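Local structure of beta-L-arabinobiosidase (Bacteroides thetaiotaomicron, 5MQR) at residues 183-188 with 201-206. The protein is a beta-L-arabinobiosidase of plant pectin breakdown, with an MGH1-like hydrolase domain and a beta-propeller region, and probably has sialidase-type activity. Residues are numbered along the deposited sequence; the frame is centred on the assembly and turned at random.
Sequences NGIGRV and IYFIYY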
ATOM      1  N   ASN A 183      30.663   8.536  39.253  1.00 38.95           N
ATOM      2  CA  ASN A 183      31.779   8.159  40.124  1.00 39.23           C
ATOM      3  C   ASN A 183      32.232   6.735  39.787  1.00 38.15           C
ATOM      4  O   ASN A 183      32.875   6.088  40.619  1.00 37.33           O
ATOM      5  CB  ASN A 183      31.394   8.237  41.612  1.00 40.24           C
ATOM      6  CG  ASN A 183      30.716   9.550  41.991  1.00 40.68           C
ATOM      7  OD1 ASN A 183      29.598   9.561  42.495  1.00 41.10           O
ATOM      8  ND2 ASN A 183      31.385  10.645  41.756  1.00 41.03           N
ATOM      9  N   GLY A 184      31.913   6.263  38.568  1.00 36.54           N
ATOM     10  CA  GLY A 184      32.319   4.935  38.114  1.00 35.96           C
ATOM     11  C   GLY A 184      33.811   4.831  37.818  1.00 36.22           C
ATOM     12  O   GLY A 184      34.617   5.634  38.291  1.00 36.44           O
ATOM     13  N   ILE A 185      34.180   3.805  37.062  1.00 35.83           N
ATOM     14  CA  ILE A 185      35.584   3.504  36.805  1.00 35.70           C
ATOM     15  C   ILE A 185      35.972   4.058  35.447  1.00 34.84           C
ATOM     16  O   ILE A 185      36.875   4.882  35.345  1.00 34.86           O
ATOM     17  CB  ILE A 185      35.832   1.996  36.859  1.00 35.93           C
ATOM     18  CG1 ILE A 185      35.589   1.491  38.277  1.00 36.39           C
ATOM     19  CG2 ILE A 185      37.260   1.664  36.440  1.00 36.45           C
ATOM     20  CD1 ILE A 185      35.374   0.000  38.359  1.00 36.30           C
ATOM     21  N   GLY A 186      35.295   3.593  34.407  1.00 33.69           N
ATOM     22  CA  GLY A 186      35.587   4.072  33.066  1.00 33.55           C
ATOM     23  C   GLY A 186      35.034   3.222  31.943  1.00 32.64           C
ATOM     24  O   GLY A 186      34.402   2.188  32.171  1.00 31.75           O
ATOM     25  N   ARG A 187      35.324   3.658  30.725  1.00 32.47           N
ATOM     26  CA  ARG A 187      34.809   3.026  29.551  1.00 32.04           C
ATOM     27  C   ARG A 187      35.910   2.292  28.806  1.00 32.02           C
ATOM     28  O   ARG A 187      37.017   2.796  28.671  1.00 32.22           O
ATOM     29  CB  ARG A 187      34.173   4.065  28.656  1.00 32.34           C
ATOM     30  CG  ARG A 187      33.150   3.443  27.726  1.00 32.27           C
ATOM     31  CD  ARG A 187      32.450   4.495  26.938  1.00 32.34           C
ATOM     32  NE  ARG A 187      31.661   5.356  27.811  1.00 32.39           N
ATOM     33  CZ  ARG A 187      30.368   5.200  28.104  1.00 32.06           C
ATOM     34  NH1 ARG A 187      29.635   4.190  27.604  1.00 31.75           N
ATOM     35  NH2 ARG A 187      29.789   6.094  28.909  1.00 31.98           N
ATOM     36  N   VAL A 188      35.580   1.095  28.332  1.00 31.32           N
ATOM     37  CA  VAL A 188      36.531   0.226  27.657  1.00 31.43           C
ATOM     38  C   VAL A 188      36.066  -0.044  26.242  1.00 30.69           C
ATOM     39  O   VAL A 188      34.889   0.082  25.927  1.00 30.13           O
ATOM     40  CB  VAL A 188      36.752  -1.130  28.374  1.00 31.44           C
ATOM     41  CG1 VAL A 188      37.386  -0.902  29.732  1.00 32.15           C
ATOM     42  CG2 VAL A 188      35.455  -1.931  28.509  1.00 30.84           C
ATOM     43  N   ILE A 201      41.582  -5.533  25.314  1.00 32.12           N
ATOM     44  CA  ILE A 201      40.745  -4.536  25.941  1.00 32.07           C
ATOM     45  C   ILE A 201      41.591  -3.335  26.349  1.00 32.53           C
ATOM     46  O   ILE A 201      42.647  -3.495  26.949  1.00 33.14           O
ATOM     47  CB  ILE A 201      40.018  -5.080  27.190  1.00 31.69           C
ATOM     48  CG1 ILE A 201      39.111  -6.255  26.800  1.00 30.98           C
ATOM     49  CG2 ILE A 201      39.178  -3.966  27.838  1.00 31.27           C
ATOM     50  CD1 ILE A 201      38.608  -7.055  27.973  1.00 30.82           C
ATOM     51  N   TYR A 202      41.112  -2.142  26.009  1.00 32.20           N
ATOM     52  CA  TYR A 202      41.702  -0.916  26.503  1.00 33.08           C
ATOM     53  C   TYR A 202      40.634   0.015  27.084  1.00 32.73           C
ATOM     54  O   TYR A 202      39.453  -0.070  26.740  1.00 31.89           O
ATOM     55  CB  TYR A 202      42.436  -0.169  25.393  1.00 33.66           C
ATOM     56  CG  TYR A 202      43.525  -0.941  24.693  1.00 34.58           C
ATOM     57  CD1 TYR A 202      43.235  -1.758  23.590  1.00 34.51           C
ATOM     58  CD2 TYR A 202      44.852  -0.820  25.082  1.00 35.51           C
ATOM     59  CE1 TYR A 202      44.238  -2.461  22.930  1.00 35.24           C
ATOM     60  CE2 TYR A 202      45.852  -1.514  24.427  1.00 36.30           C
ATOM     61  CZ  TYR A 202      45.539  -2.330  23.354  1.00 36.02           C
ATOM     62  OH  TYR A 202      46.536  -3.006  22.711  1.00 37.03           O
ATOM     63  N   PHE A 203      41.082   0.909  27.955  1.00 33.31           N
ATOM     64  CA  PHE A 203      40.282   2.028  28.384  1.00 33.20           C
ATOM     65  C   PHE A 203      40.355   3.157  27.361  1.00 34.08           C
ATOM     66  O   PHE A 203      41.432   3.538  26.895  1.00 34.64           O
ATOM     67  CB  PHE A 203      40.753   2.556  29.730  1.00 33.69           C
ATOM     68  CG  PHE A 203      40.172   1.829  30.891  1.00 33.20           C
ATOM     69  CD1 PHE A 203      38.966   2.235  31.436  1.00 32.55           C
ATOM     70  CD2 PHE A 203      40.827   0.740  31.433  1.00 33.40           C
ATOM     71  CE1 PHE A 203      38.419   1.583  32.507  1.00 32.31           C
ATOM     72  CE2 PHE A 203      40.290   0.069  32.510  1.00 33.18           C
ATOM     73  CZ  PHE A 203      39.083   0.492  33.051  1.00 32.90           C
ATOM     74  N   ILE A 204      39.188   3.689  27.041  1.00 33.91           N
ATOM     75  CA  ILE A 204      39.056   4.871  26.211  1.00 34.60           C
ATOM     76  C   ILE A 204      38.695   6.129  27.050  1.00 35.52           C
ATOM     77  O   ILE A 204      38.958   7.259  26.619  1.00 35.55           O
ATOM     78  CB  ILE A 204      38.038   4.610  25.076  1.00 33.62           C
ATOM     79  CG1 ILE A 204      38.125   5.698  23.998  1.00 34.12           C
ATOM     80  CG2 ILE A 204      36.615   4.524  25.603  1.00 32.89           C
ATOM     81  CD1 ILE A 204      37.361   5.392  22.714  1.00 33.42           C
ATOM     82  N   TYR A 205      38.097   5.939  28.231  1.00 35.75           N
ATOM     83  CA  TYR A 205      37.742   7.045  29.116  1.00 36.40           C
ATOM     84  C   TYR A 205      37.887   6.611  30.577  1.00 36.29           C
ATOM     85  O   TYR A 205      37.482   5.504  30.943  1.00 34.82           O
ATOM     86  CB  TYR A 205      36.304   7.489  28.833  1.00 36.56           C
ATOM     87  CG  TYR A 205      35.794   8.562  29.768  1.00 37.77           C
ATOM     88  CD1 TYR A 205      35.995   9.921  29.485  1.00 38.36           C
ATOM     89  CD2 TYR A 205      35.119   8.219  30.950  1.00 38.09           C
ATOM     90  CE1 TYR A 205      35.521  10.913  30.343  1.00 39.11           C
ATOM     91  CE2 TYR A 205      34.643   9.198  31.827  1.00 39.02           C
ATOM     92  CZ  TYR A 205      34.839  10.551  31.527  1.00 39.78           C
ATOM     93  OH  TYR A 205      34.365  11.520  32.410  1.00 39.53           O
ATOM     94  N   TYR A 206      38.473   7.486  31.391  1.00 36.79           N
ATOM     95  CA  TYR A 206      38.554   7.275  32.832  1.00 37.46           C
ATOM     96  C   TYR A 206      37.652   8.259  33.543  1.00 37.48           C
ATOM     97  O   TYR A 206      37.679   9.467  33.251  1.00 37.63           O
ATOM     98  CB  TYR A 206      39.964   7.484  33.348  1.00 38.98           C
ATOM     99  CG  TYR A 206      40.979   6.524  32.785  1.00 39.76           C
ATOM    100  CD1 TYR A 206      41.021   5.193  33.211  1.00 39.90           C
ATOM    101  CD2 TYR A 206      41.896   6.940  31.830  1.00 40.59           C
ATOM    102  CE1 TYR A 206      41.963   4.303  32.705  1.00 40.61           C
ATOM    103  CE2 TYR A 206      42.847   6.061  31.324  1.00 41.61           C
ATOM    104  CZ  TYR A 206      42.874   4.750  31.755  1.00 41.31           C
ATOM    105  OH  TYR A 206      43.810   3.898  31.236  1.00 42.57           O
TER
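A classic beta bulge, with I204 and Y205 both facing R187, marks the antiparallel pairing of strands 186-192 and 202-206, the third and the outermost, fourth strand of what is probably one blade of the N-terminal beta-propeller. R187 N donates to Y205 O at 2.8 Å. R187 O accepts from I204 N at 2.9 Å and, more weakly, from Y205 N at 3.4 Å, so one carbonyl serves both bulge amides. Beyond the bulge V188 pairs with F203, and V188 CG1 stands over the centre of the F203 ring, 3.8 Å from its centroid and 7° off the normal, a CH-pi contact. The ring reaches this methyl with CG anti to the carbonyl carbon (chi1 -85°), and its edge meets G186 CA, with CE1 3.8 Å away. I185 CG2 approaches F203 CZ at 4.0 Å. With an alanine in place of F203, V188 CG1 would probably lose the ring face it rests on. On the opposite face R187 CB lies 4.0 Å from Y205 CB, while R187 NH2 salt-bridges E248, its guanidinium makes a cation-pi contact with W245, and Y205 OH bonds D253. The bulge's extra residue thus takes up the one-residue shift, and R187 O keeps both amides bonded.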